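Local coordinates for protein fructuronate-tagaturonate epimerase UxaE from Cohnella laeviribosi in complex with 1 glycerol (Cohnella laeviribosi, PDB 6IL9) that catalyses the epimerisation that interconverts fructuronate and tagaturonate, probably with the help of the zinc ion bound in its TIM barrel, at residues G443-A448 with S455-E460; Q392-H397 with H439-L444; D98-A103 with T370-A375; R126-A129 with D134-Q137. All blocks are in the same frame, centred on the assembly; numbering follows the deposited sequence.

How the contacts relate
Contacts 3 and 4 lie at the loops and helices of the eight-stranded TIM barrel, contacts 1 and 2 among the C-terminal helices beyond it. Contact 3 joins the loop after the first strand, 93-96, to helix 369-382 after the last, 363-367, so the two ends of the strand order are tied together. Contact 4, about 14 Å away between centres, falls inside the chain span that contact 3 closes and is linked to it by the Arg99-Glu127 salt bridge. Contacts 2 and 1 come later along the chain, about 10 Å apart between centres, and share Gly443 and Leu444 of helix 442-446. Tyr442, Leu445 and Leu446 reach Trp372 or Leu100, which packs this helical layer against the barrel.

Contact 1. Residues G443-A448 with S455-E460; sequences GLLLQA and SLFRDE
Ala448 and Leu456 meet inside the loop joining two consecutive helices, in which the chain leaving helix 442-446 doubles back to begin helix 458-467. Leu456 N donates to Ala448 O over 2.9 Å, almost straight at the hydrogen (175°), yet the donor stands 43° above the carbonyl plane. A water ties the same two backbones: it accepts from Phe457 N at 2.8 Å and is placed to donate to Leu445 O and Ala448 O, with more acceptors near it than it has protons. On the incoming side, Ser455 OG accepts from Asp459 N.

The apolar contacts gather round Phe457. Its CG is anti to the carbonyl carbon (chi1 -45°), which swings the ring beside helix 442-446. Leu445 CD2 presses on ring atom CE2 at 3.8 Å, and Ala448 CB approaches that same CE2 at 4.0 Å. Leu445 O lies in the ring plane at its edge, while Leu456 CG stands over one face near the rim. Tyr393 of helix 384-402 meets this ring edge-to-face. A serine in place of Phe457 would probably open a gap beside Leu445 CD2 and leave Tyr393 without its aromatic mate.

Arg458 makes the remaining contact through its extended aliphatic chain, which passes Leu446: CD comes within 3.3 Å of Leu446 O, and that oxygen lies at the guanidinium edge, near its plane.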
loop_
_atom_site.group_PDB
_atom_site.type_symbol
_atom_site.label_atom_id
_atom_site.label_comp_id
_atom_site.label_asym_id
_atom_site.label_seq_id
_atom_site.Cartn_x
_atom_site.Cartn_y
_atom_site.Cartn_z
ATOM N N GLY A 443 -7.356 13.194 3.270
ATOM C CA GLY A 443 -6.694 13.852 4.389
ATOM C C GLY A 443 -7.428 15.110 4.816
ATOM O O GLY A 443 -7.672 15.329 6.008
ATOM N N LEU A 444 -7.815 15.939 3.842
ATOM C CA LEU A 444 -8.593 17.143 4.135
ATOM C C LEU A 444 -9.912 16.812 4.820
ATOM O O LEU A 444 -10.383 17.572 5.672
ATOM C CB LEU A 444 -8.888 17.906 2.847
ATOM C CG LEU A 444 -7.737 18.487 2.056
ATOM C CD1 LEU A 444 -8.263 18.850 0.681
ATOM C CD2 LEU A 444 -7.187 19.702 2.786
ATOM N N LEU A 445 -10.564 15.727 4.403
ATOM C CA LEU A 445 -11.849 15.363 4.991
ATOM C C LEU A 445 -11.672 14.809 6.399
ATOM O O LEU A 445 -12.406 15.182 7.325
ATOM C CB LEU A 445 -12.554 14.333 4.107
ATOM C CG LEU A 445 -13.120 14.869 2.792
ATOM C CD1 LEU A 445 -13.404 13.728 1.808
ATOM C CD2 LEU A 445 -14.398 15.659 3.050
ATOM N N LEU A 446 -10.704 13.906 6.569
ATOM C CA LEU A 446 -10.491 13.247 7.857
ATOM C C LEU A 446 -10.047 14.237 8.922
ATOM O O LEU A 446 -10.420 14.107 10.096
ATOM C CB LEU A 446 -9.444 12.141 7.701
ATOM C CG LEU A 446 -9.792 10.651 7.745
ATOM C CD1 LEU A 446 -11.286 10.355 7.856
ATOM C CD2 LEU A 446 -9.144 9.914 6.557
ATOM N N GLN A 447 -9.238 15.223 8.545
ATOM C CA GLN A 447 -8.714 16.168 9.523
ATOM C C GLN A 447 -9.565 17.429 9.650
ATOM O O GLN A 447 -9.235 18.296 10.464
ATOM C CB GLN A 447 -7.266 16.533 9.176
ATOM C CG GLN A 447 -6.363 15.314 9.021
ATOM C CD GLN A 447 -5.509 15.020 10.248
ATOM O OE1 GLN A 447 -6.009 14.570 11.286
ATOM N NE2 GLN A 447 -4.203 15.260 10.126
ATOM N N ALA A 448 -10.660 17.537 8.899
ATOM C CA ALA A 448 -11.490 18.736 8.938
ATOM C C ALA A 448 -12.109 18.932 10.318
ATOM O O ALA A 448 -12.535 17.976 10.967
ATOM C CB ALA A 448 -12.596 18.651 7.890
ATOM N N SER A 455 -14.339 17.388 15.388
ATOM C CA SER A 455 -14.223 16.928 14.009
ATOM C C SER A 455 -15.471 17.301 13.222
ATOM O O SER A 455 -16.593 17.265 13.737
ATOM C CB SER A 455 -13.975 15.416 13.952
ATOM O OG SER A 455 -15.176 14.694 14.125
ATOM N N LEU A 456 -15.260 17.693 11.962
ATOM C CA LEU A 456 -16.371 18.064 11.101
ATOM C C LEU A 456 -17.044 16.831 10.506
ATOM O O LEU A 456 -18.274 16.772 10.430
ATOM C CB LEU A 456 -15.875 19.008 10.005
ATOM C CG LEU A 456 -16.898 19.696 9.097
ATOM C CD1 LEU A 456 -17.921 20.536 9.876
ATOM C CD2 LEU A 456 -16.181 20.565 8.061
ATOM N N PHE A 457 -16.257 15.832 10.101
ATOM C CA PHE A 457 -16.806 14.592 9.557
ATOM C C PHE A 457 -16.280 13.329 10.212
ATOM O O PHE A 457 -16.979 12.310 10.168
ATOM C CB PHE A 457 -16.518 14.469 8.051
ATOM C CG PHE A 457 -16.785 15.719 7.273
ATOM C CD1 PHE A 457 -18.075 16.196 7.130
ATOM C CD2 PHE A 457 -15.743 16.402 6.675
ATOM C CE1 PHE A 457 -18.325 17.345 6.409
ATOM C CE2 PHE A 457 -15.979 17.552 5.956
ATOM C CZ PHE A 457 -17.274 18.026 5.819
ATOM N N ARG A 458 -15.086 13.352 10.803
ATOM C CA ARG A 458 -14.363 12.110 11.065
ATOM C C ARG A 458 -15.081 11.229 12.083
ATOM O O ARG A 458 -15.175 10.011 11.896
ATOM C CB ARG A 458 -12.947 12.430 11.528
ATOM C CG ARG A 458 -12.100 11.196 11.751
ATOM C CD ARG A 458 -10.726 11.586 12.249
ATOM N NE ARG A 458 -9.841 10.437 12.364
ATOM C CZ ARG A 458 -9.860 9.580 13.380
ATOM N NH1 ARG A 458 -10.723 9.743 14.378
ATOM N NH2 ARG A 458 -9.011 8.562 13.403
ATOM N N ASP A 459 -15.588 11.814 13.168
ATOM C CA ASP A 459 -16.242 11.002 14.191
ATOM C C ASP A 459 -17.491 10.325 13.648
ATOM O O ASP A 459 -17.704 9.125 13.864
ATOM C CB ASP A 459 -16.586 11.858 15.411
ATOM C CG ASP A 459 -15.358 12.337 16.144
ATOM O OD1 ASP A 459 -14.337 11.615 16.125
ATOM O OD2 ASP A 459 -15.409 13.442 16.733
ATOM N N GLU A 460 -18.341 11.078 12.941
ATOM C CA GLU A 460 -19.538 10.470 12.381
ATOM C C GLU A 460 -19.190 9.458 11.297
ATOM O O GLU A 460 -19.873 8.440 11.166
ATOM C CB GLU A 460 -20.482 11.538 11.828
ATOM C CG GLU A 460 -21.811 10.957 11.406
ATOM C CD GLU A 460 -22.793 11.994 10.864
ATOM O OE1 GLU A 460 -22.430 13.187 10.758
ATOM O OE2 GLU A 460 -23.927 11.591 10.536
HETATM O O HOH W 1 -13.469 15.605 9.845
#

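Contact 2. Residues Q392-H397 with H439-L444; sequences QYALEH and HITYGL
Ala394 and His397 of helix 384-402 pack on Thr441 and Leu444 at the break between helices 432-440 and 442-446, among the C-terminal helices beyond the last TIM-barrel strand; Thr441 is the N-cap of the second. The tight part is made of methyl groups set against oxygens. Ala394 CB sits 3.5 Å from Thr441 OG1, and the CA atoms of the two residues approach to 6.0 Å. That hydroxyl makes no capping bond; it is bonded instead to Leu437 O, one turn back, so the alanine methyl packs against an oxygen that already has a polar partner. Further on, Leu444 directs one branch into helix 384-402: CD1 lies 3.4 Å from His397 O and 3.9 Å from His397 CB.

The other flank is looser and bridged by water. Tyr393 CG is anti to the backbone N (chi1 -167°), which carries the ring towards Leu444, with CE1 3.7 Å from Leu444 O. His397 CD2 covers one ring face, 3.3 Å above its centre, and the imidazole is held in turn by a bond from ND1 to Glu400. A water at the ring edge, in its plane, lies 2.6 Å from Tyr393 OH and donates to Leu444 O at 2.9 Å.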
loop_
_atom_site.group_PDB
_atom_site.type_symbol
_atom_site.label_atom_id
_atom_site.label_comp_id
_atom_site.label_asym_id
_atom_site.label_seq_id
_atom_site.Cartn_x
_atom_site.Cartn_y
_atom_site.Cartn_z
ATOM N N GLN A 392 -19.475 17.845 -0.823
ATOM C CA GLN A 392 -19.441 19.290 -1.042
ATOM C C GLN A 392 -18.151 19.901 -0.507
ATOM O O GLN A 392 -17.561 20.784 -1.144
ATOM C CB GLN A 392 -20.664 19.944 -0.393
ATOM C CG GLN A 392 -20.894 21.385 -0.838
ATOM C CD GLN A 392 -21.028 21.527 -2.347
ATOM O OE1 GLN A 392 -21.833 20.837 -2.986
ATOM N NE2 GLN A 392 -20.242 22.433 -2.927
ATOM N N TYR A 393 -17.690 19.431 0.657
ATOM C CA TYR A 393 -16.434 19.909 1.218
ATOM C C TYR A 393 -15.264 19.564 0.308
ATOM O O TYR A 393 -14.379 20.396 0.075
ATOM C CB TYR A 393 -16.232 19.305 2.608
ATOM C CG TYR A 393 -15.141 19.921 3.457
ATOM C CD1 TYR A 393 -13.842 19.428 3.421
ATOM C CD2 TYR A 393 -15.424 20.951 4.344
ATOM C CE1 TYR A 393 -12.847 19.967 4.204
ATOM C CE2 TYR A 393 -14.433 21.493 5.136
ATOM C CZ TYR A 393 -13.153 21.005 5.068
ATOM O OH TYR A 393 -12.167 21.544 5.864
ATOM N N ALA A 394 -15.253 18.336 -0.219
ATOM C CA ALA A 394 -14.216 17.945 -1.166
ATOM C C ALA A 394 -14.198 18.870 -2.378
ATOM O O ALA A 394 -13.127 19.279 -2.833
ATOM C CB ALA A 394 -14.436 16.495 -1.592
ATOM N N LEU A 395 -15.376 19.198 -2.921
ATOM C CA LEU A 395 -15.449 20.141 -4.034
ATOM C C LEU A 395 -14.835 21.474 -3.654
ATOM O O LEU A 395 -14.091 22.073 -4.436
ATOM C CB LEU A 395 -16.900 20.351 -4.456
ATOM C CG LEU A 395 -17.577 19.297 -5.325
ATOM C CD1 LEU A 395 -19.079 19.577 -5.410
ATOM C CD2 LEU A 395 -16.954 19.266 -6.713
ATOM N N GLU A 396 -15.133 21.949 -2.446
ATOM C CA GLU A 396 -14.680 23.268 -2.033
ATOM C C GLU A 396 -13.178 23.329 -1.805
ATOM O O GLU A 396 -12.596 24.418 -1.892
ATOM C CB GLU A 396 -15.426 23.686 -0.765
ATOM C CG GLU A 396 -16.872 24.059 -1.028
ATOM C CD GLU A 396 -17.690 24.200 0.246
ATOM O OE1 GLU A 396 -17.117 24.071 1.355
ATOM O OE2 GLU A 396 -18.913 24.431 0.129
ATOM N N HIS A 397 -12.533 22.199 -1.515
ATOM C CA HIS A 397 -11.121 22.178 -1.155
ATOM C C HIS A 397 -10.278 21.336 -2.105
ATOM O O HIS A 397 -9.119 21.052 -1.802
ATOM C CB HIS A 397 -10.954 21.676 0.282
ATOM C CG HIS A 397 -11.601 22.563 1.298
ATOM N ND1 HIS A 397 -11.002 23.716 1.759
ATOM C CD2 HIS A 397 -12.797 22.479 1.928
ATOM C CE1 HIS A 397 -11.801 24.303 2.634
ATOM N NE2 HIS A 397 -12.895 23.573 2.755
ATOM N N HIS A 439 -11.108 10.441 -3.665
ATOM C CA HIS A 439 -9.901 9.654 -3.402
ATOM C C HIS A 439 -8.827 10.532 -2.782
ATOM O O HIS A 439 -8.234 10.185 -1.757
ATOM C CB HIS A 439 -9.398 9.037 -4.721
ATOM C CG HIS A 439 -8.305 8.015 -4.571
ATOM N ND1 HIS A 439 -7.080 8.294 -3.995
ATOM C CD2 HIS A 439 -8.245 6.720 -4.971
ATOM C CE1 HIS A 439 -6.322 7.212 -4.028
ATOM N NE2 HIS A 439 -7.004 6.242 -4.619
ATOM N N ILE A 440 -8.604 11.702 -3.378
ATOM C CA ILE A 440 -7.439 12.521 -3.089
ATOM C C ILE A 440 -7.671 13.463 -1.912
ATOM O O ILE A 440 -6.696 13.944 -1.313
ATOM C CB ILE A 440 -7.099 13.232 -4.415
ATOM C CG1 ILE A 440 -6.188 12.375 -5.286
ATOM C CG2 ILE A 440 -6.531 14.579 -4.244
ATOM C CD1 ILE A 440 -6.764 11.117 -5.767
ATOM N N THR A 441 -8.927 13.684 -1.525
ATOM C CA THR A 441 -9.285 14.589 -0.440
ATOM C C THR A 441 -9.443 13.868 0.896
ATOM O O THR A 441 -9.973 14.458 1.838
ATOM C CB THR A 441 -10.573 15.358 -0.776
ATOM O OG1 THR A 441 -11.625 14.450 -1.141
ATOM C CG2 THR A 441 -10.338 16.373 -1.926
ATOM N N TYR A 442 -8.974 12.620 1.006
ATOM C CA TYR A 442 -9.137 11.866 2.256
ATOM C C TYR A 442 -8.541 12.607 3.446
ATOM O O TYR A 442 -9.139 12.634 4.532
ATOM C CB TYR A 442 -8.494 10.482 2.130
ATOM C CG TYR A 442 -6.977 10.519 2.020
ATOM C CD1 TYR A 442 -6.349 10.871 0.833
ATOM C CD2 TYR A 442 -6.173 10.228 3.119
ATOM C CE1 TYR A 442 -4.963 10.917 0.738
ATOM C CE2 TYR A 442 -4.789 10.271 3.033
ATOM C CZ TYR A 442 -4.191 10.621 1.843
ATOM O OH TYR A 442 -2.821 10.653 1.762
ATOM N N GLY A 443 -7.356 13.194 3.270
ATOM C CA GLY A 443 -6.694 13.852 4.389
ATOM C C GLY A 443 -7.428 15.110 4.816
ATOM O O GLY A 443 -7.672 15.329 6.008
ATOM N N LEU A 444 -7.815 15.939 3.842
ATOM C CA LEU A 444 -8.593 17.143 4.135
ATOM C C LEU A 444 -9.912 16.812 4.820
ATOM O O LEU A 444 -10.383 17.572 5.672
ATOM C CB LEU A 444 -8.888 17.906 2.847
ATOM C CG LEU A 444 -7.737 18.487 2.056
ATOM C CD1 LEU A 444 -8.263 18.850 0.681
ATOM C CD2 LEU A 444 -7.187 19.702 2.786
HETATM O O HOH W 2 -9.854 20.425 5.832
#

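Contact 3. Residues D98-A103 with T370-A375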
loop_
_atom_site.group_PDB
_atom_site.type_symbol
_atom_site.label_atom_id
_atom_site.label_comp_id
_atom_site.label_asym_id
_atom_site.label_seq_id
_atom_site.Cartn_x
_atom_site.Cartn_y
_atom_site.Cartn_z
ATOM N N ASP A 98 -4.366 0.812 4.121
ATOM C CA ASP A 98 -5.557 1.122 4.905
ATOM C C ASP A 98 -5.328 2.471 5.582
ATOM O O ASP A 98 -4.618 2.555 6.588
ATOM C CB ASP A 98 -5.823 0.016 5.914
ATOM C CG ASP A 98 -7.082 0.250 6.718
ATOM O OD1 ASP A 98 -7.815 1.234 6.444
ATOM O OD2 ASP A 98 -7.328 -0.556 7.634
ATOM N N ARG A 99 -5.943 3.512 5.024
ATOM C CA ARG A 99 -5.846 4.876 5.528
ATOM C C ARG A 99 -6.646 5.085 6.798
ATOM O O ARG A 99 -6.458 6.107 7.466
ATOM C CB ARG A 99 -6.337 5.862 4.466
ATOM C CG ARG A 99 -5.478 5.871 3.242
ATOM C CD ARG A 99 -6.124 6.612 2.095
ATOM N NE ARG A 99 -5.141 6.865 1.046
ATOM C CZ ARG A 99 -5.402 7.528 -0.072
ATOM N NH1 ARG A 99 -6.627 7.987 -0.302
ATOM N NH2 ARG A 99 -4.435 7.719 -0.960
ATOM N N LEU A 100 -7.523 4.144 7.128
ATOM C CA LEU A 100 -8.496 4.291 8.200
ATOM C C LEU A 100 -8.223 3.396 9.390
ATOM O O LEU A 100 -8.637 3.731 10.504
ATOM C CB LEU A 100 -9.906 3.993 7.674
ATOM C CG LEU A 100 -10.343 4.805 6.455
ATOM C CD1 LEU A 100 -11.661 4.264 5.919
ATOM C CD2 LEU A 100 -10.465 6.282 6.826
ATOM N N GLY A 101 -7.554 2.266 9.185
ATOM C CA GLY A 101 -7.358 1.320 10.260
ATOM C C GLY A 101 -8.500 0.354 10.506
ATOM O O GLY A 101 -8.469 -0.359 11.521
ATOM N N ILE A 102 -9.498 0.293 9.621
ATOM C CA ILE A 102 -10.661 -0.573 9.798
ATOM C C ILE A 102 -10.838 -1.583 8.671
ATOM O O ILE A 102 -11.827 -2.320 8.674
ATOM C CB ILE A 102 -11.958 0.247 9.958
ATOM C CG1 ILE A 102 -12.233 1.072 8.702
ATOM C CG2 ILE A 102 -11.887 1.123 11.201
ATOM C CD1 ILE A 102 -13.594 1.797 8.722
ATOM N N ALA A 103 -9.935 -1.630 7.696
ATOM C CA ALA A 103 -10.116 -2.522 6.551
ATOM C C ALA A 103 -9.398 -3.859 6.698
ATOM O O ALA A 103 -9.588 -4.743 5.853
ATOM C CB ALA A 103 -9.626 -1.853 5.262
ATOM N N THR A 370 -8.345 3.014 -2.773
ATOM C CA THR A 370 -9.581 2.353 -3.184
ATOM C C THR A 370 -10.312 1.761 -1.989
ATOM O O THR A 370 -11.539 1.637 -2.008
ATOM C CB THR A 370 -9.298 1.267 -4.224
ATOM O OG1 THR A 370 -10.458 1.063 -5.041
ATOM C CG2 THR A 370 -8.899 -0.065 -3.563
ATOM N N ASN A 371 -9.578 1.420 -0.932
ATOM C CA ASN A 371 -10.200 0.886 0.271
ATOM C C ASN A 371 -10.898 1.982 1.067
ATOM O O ASN A 371 -11.926 1.729 1.716
ATOM C CB ASN A 371 -9.122 0.161 1.082
ATOM C CG ASN A 371 -8.441 -0.925 0.267
ATOM O OD1 ASN A 371 -9.108 -1.822 -0.249
ATOM N ND2 ASN A 371 -7.125 -0.838 0.122
ATOM N N TRP A 372 -10.363 3.206 0.997
ATOM C CA TRP A 372 -11.052 4.376 1.526
ATOM C C TRP A 372 -12.290 4.698 0.691
ATOM O O TRP A 372 -13.347 5.034 1.237
ATOM C CB TRP A 372 -10.061 5.550 1.573
ATOM C CG TRP A 372 -10.584 6.920 1.248
ATOM C CD1 TRP A 372 -10.430 7.606 0.066
ATOM C CD2 TRP A 372 -11.287 7.799 2.131
ATOM N NE1 TRP A 372 -11.022 8.843 0.155
ATOM C CE2 TRP A 372 -11.544 8.992 1.418
ATOM C CE3 TRP A 372 -11.719 7.697 3.457
ATOM C CZ2 TRP A 372 -12.230 10.074 1.987
ATOM C CZ3 TRP A 372 -12.390 8.773 4.023
ATOM C CH2 TRP A 372 -12.648 9.941 3.283
ATOM N N LEU A 373 -12.199 4.569 -0.636
ATOM C CA LEU A 373 -13.377 4.870 -1.442
ATOM C C LEU A 373 -14.503 3.870 -1.195
ATOM O O LEU A 373 -15.679 4.229 -1.310
ATOM C CB LEU A 373 -13.020 4.909 -2.934
ATOM C CG LEU A 373 -12.198 6.103 -3.414
ATOM C CD1 LEU A 373 -11.985 6.022 -4.931
ATOM C CD2 LEU A 373 -12.843 7.449 -3.047
ATOM N N GLU A 374 -14.182 2.617 -0.852
ATOM C CA GLU A 374 -15.254 1.690 -0.494
ATOM C C GLU A 374 -15.931 2.090 0.808
ATOM O O GLU A 374 -17.132 1.857 0.974
ATOM C CB GLU A 374 -14.726 0.266 -0.379
ATOM C CG GLU A 374 -14.383 -0.362 -1.723
ATOM C CD GLU A 374 -15.542 -0.366 -2.704
ATOM O OE1 GLU A 374 -16.708 -0.601 -2.294
ATOM O OE2 GLU A 374 -15.280 -0.141 -3.910
ATOM N N ALA A 375 -15.184 2.688 1.735
ATOM C CA ALA A 375 -15.807 3.207 2.952
ATOM C C ALA A 375 -16.707 4.394 2.630
ATOM O O ALA A 375 -17.825 4.505 3.159
ATOM C CB ALA A 375 -14.727 3.596 3.967
#
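Arg99 and Leu100 reach Trp372 and Ala375 from the loop that follows the first strand of the TIM barrel, crossing to the helix that follows the eighth. The loop is shaped at its start by Asp98, whose OD1 accepts from Leu100 N at 3.0 Å, an Asx turn. The donor comes from 48° above the carboxylate plane. OD1 also takes a weak bond from Gly101 N, and OD2 accepts from Ala103 N at 2.8 Å, so one carboxylate grips three amides.

Next, Arg99 runs out extended, at about a right angle to the Trp372 side chain. Its NH1 comes 3.8 Å from Trp372 CD1, with guanidinium and indole planes 47° apart, too inclined for a parallel stack. Leu100 then spreads its two branches over the helix: CD2 meets Trp372 CE3 at 3.9 Å and CD1 meets Ala375 CB at 3.7 Å. At Gly101 the backbone turns with a positive phi (84°), where a side chain would jam against the carbonyl O of Leu100.

The polar ends find partners beyond this interface. Arg99 NE forms a salt bridge with Glu127, NH1 bonds to His439 O, the guanidinium makes a cation-pi contact with Tyr442, and Trp372 NE1 bonds to Leu438 O. No hydrogen bond crosses between the two segments, so they meet by van der Waals contact; the Arg99 side chain, about 6 Å from the bound glycerol, probably has its charge balanced by Glu127.

Contact 4. Residues R126-A129 with D134-Q137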
loop_
_atom_site.group_PDB
_atom_site.type_symbol
_atom_site.label_atom_id
_atom_site.label_comp_id
_atom_site.label_asym_id
_atom_site.label_seq_id
_atom_site.Cartn_x
_atom_site.Cartn_y
_atom_site.Cartn_z
ATOM N N ARG A 126 3.378 10.482 3.403
ATOM C CA ARG A 126 2.353 11.486 3.141
ATOM C C ARG A 126 1.000 11.065 3.702
ATOM O O ARG A 126 0.277 11.883 4.279
ATOM C CB ARG A 126 2.247 11.742 1.636
ATOM C CG ARG A 126 1.034 12.578 1.239
ATOM C CD ARG A 126 1.172 13.090 -0.172
ATOM N NE ARG A 126 2.347 13.947 -0.300
ATOM C CZ ARG A 126 3.143 13.964 -1.364
ATOM N NH1 ARG A 126 2.887 13.168 -2.396
ATOM N NH2 ARG A 126 4.194 14.774 -1.393
ATOM N N GLU A 127 0.633 9.792 3.536
ATOM C CA GLU A 127 -0.636 9.321 4.084
ATOM C C GLU A 127 -0.677 9.453 5.601
ATOM O O GLU A 127 -1.715 9.805 6.170
ATOM C CB GLU A 127 -0.873 7.871 3.679
ATOM C CG GLU A 127 -1.436 7.717 2.292
ATOM C CD GLU A 127 -1.423 6.275 1.819
ATOM O OE1 GLU A 127 -0.356 5.616 1.892
ATOM O OE2 GLU A 127 -2.488 5.796 1.371
ATOM N N LEU A 128 0.431 9.138 6.276
ATOM C CA LEU A 128 0.481 9.336 7.722
ATOM C C LEU A 128 0.284 10.803 8.074
ATOM O O LEU A 128 -0.464 11.133 9.001
ATOM C CB LEU A 128 1.812 8.847 8.283
ATOM C CG LEU A 128 2.120 7.356 8.147
ATOM C CD1 LEU A 128 3.514 7.073 8.689
ATOM C CD2 LEU A 128 1.058 6.523 8.858
ATOM N N ALA A 129 0.947 11.697 7.338
ATOM C CA ALA A 129 0.858 13.125 7.632
ATOM C C ALA A 129 -0.546 13.666 7.381
ATOM O O ALA A 129 -1.047 14.493 8.152
ATOM C CB ALA A 129 1.890 13.884 6.798
ATOM N N ASP A 134 0.390 7.228 12.807
ATOM C CA ASP A 134 1.791 6.836 12.830
ATOM C C ASP A 134 1.908 5.372 12.445
ATOM O O ASP A 134 0.915 4.641 12.386
ATOM C CB ASP A 134 2.447 7.099 14.197
ATOM C CG ASP A 134 1.790 6.345 15.331
ATOM O OD1 ASP A 134 1.584 5.118 15.220
ATOM O OD2 ASP A 134 1.491 6.979 16.366
ATOM N N TYR A 135 3.150 4.937 12.206
ATOM C CA TYR A 135 3.370 3.584 11.700
ATOM C C TYR A 135 3.011 2.518 12.731
ATOM O O TYR A 135 2.629 1.402 12.357
ATOM C CB TYR A 135 4.821 3.416 11.246
ATOM C CG TYR A 135 5.030 3.692 9.770
ATOM C CD1 TYR A 135 4.032 3.412 8.842
ATOM C CD2 TYR A 135 6.217 4.243 9.315
ATOM C CE1 TYR A 135 4.223 3.669 7.488
ATOM C CE2 TYR A 135 6.416 4.509 7.973
ATOM C CZ TYR A 135 5.423 4.220 7.062
ATOM O OH TYR A 135 5.643 4.488 5.719
ATOM N N LYS A 136 3.141 2.819 14.025
ATOM C CA LYS A 136 2.731 1.839 15.024
ATOM C C LYS A 136 1.267 1.457 14.851
ATOM O O LYS A 136 0.918 0.275 14.921
ATOM C CB LYS A 136 2.975 2.385 16.433
ATOM C CG LYS A 136 4.435 2.441 16.800
ATOM C CD LYS A 136 4.621 3.119 18.150
ATOM C CE LYS A 136 6.021 2.881 18.681
ATOM N NZ LYS A 136 6.200 3.466 20.044
ATOM N N GLN A 137 0.399 2.446 14.603
ATOM C CA GLN A 137 -1.020 2.162 14.426
ATOM C C GLN A 137 -1.279 1.333 13.174
ATOM O O GLN A 137 -2.191 0.499 13.156
ATOM C CB GLN A 137 -1.809 3.467 14.358
ATOM C CG GLN A 137 -1.593 4.369 15.552
ATOM C CD GLN A 137 -2.336 5.668 15.391
ATOM O OE1 GLN A 137 -2.002 6.480 14.536
ATOM N NE2 GLN A 137 -3.367 5.867 16.202
#
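Leu128 and Asp134 bring their CA atoms to 5.8 Å where a short turn leads from helix 125-131, which follows the second barrel strand, into helix 135-149. Asp134 stands at the N-cap of the second helix and forms a capping box with Gln137. Gln137 N donates to Asp134 OD1 at 3.0 Å, meeting the oxygen nearly in line with its C-O bond. In return, Asp134 N donates to Gln137 OE1, also at 3.0 Å, in the carbonyl plane and on a lone pair. The paired bonds fix both side chains against the first turn of the helix.

Across the turn, Leu128 does the touching with both branches. Its CG is anti to the carbonyl carbon (chi1 -63°), which carries the isobutyl group over to the second helix. CD2 rests 3.9 Å from Asp134 C, at the cap, while CD1 stands over the face of Tyr135. This is a CH-pi contact: CD1 lies 3.6 Å from the ring centroid and only 7° off the ring normal. The far end of the ring is held by a hydrogen bond from Tyr135 OH to Gln123 O, and Phe176 meets the ring with the planes at about 60°. Replacing Tyr135 with an alanine would remove the ring, which would probably leave Leu128 CD1 facing a gap and Gln123 O without its hydroxyl mate.

The chemistry thus divides: reciprocal polar bonds shape the helix start, while a centred methyl-on-ring contact joins the two buried side chains.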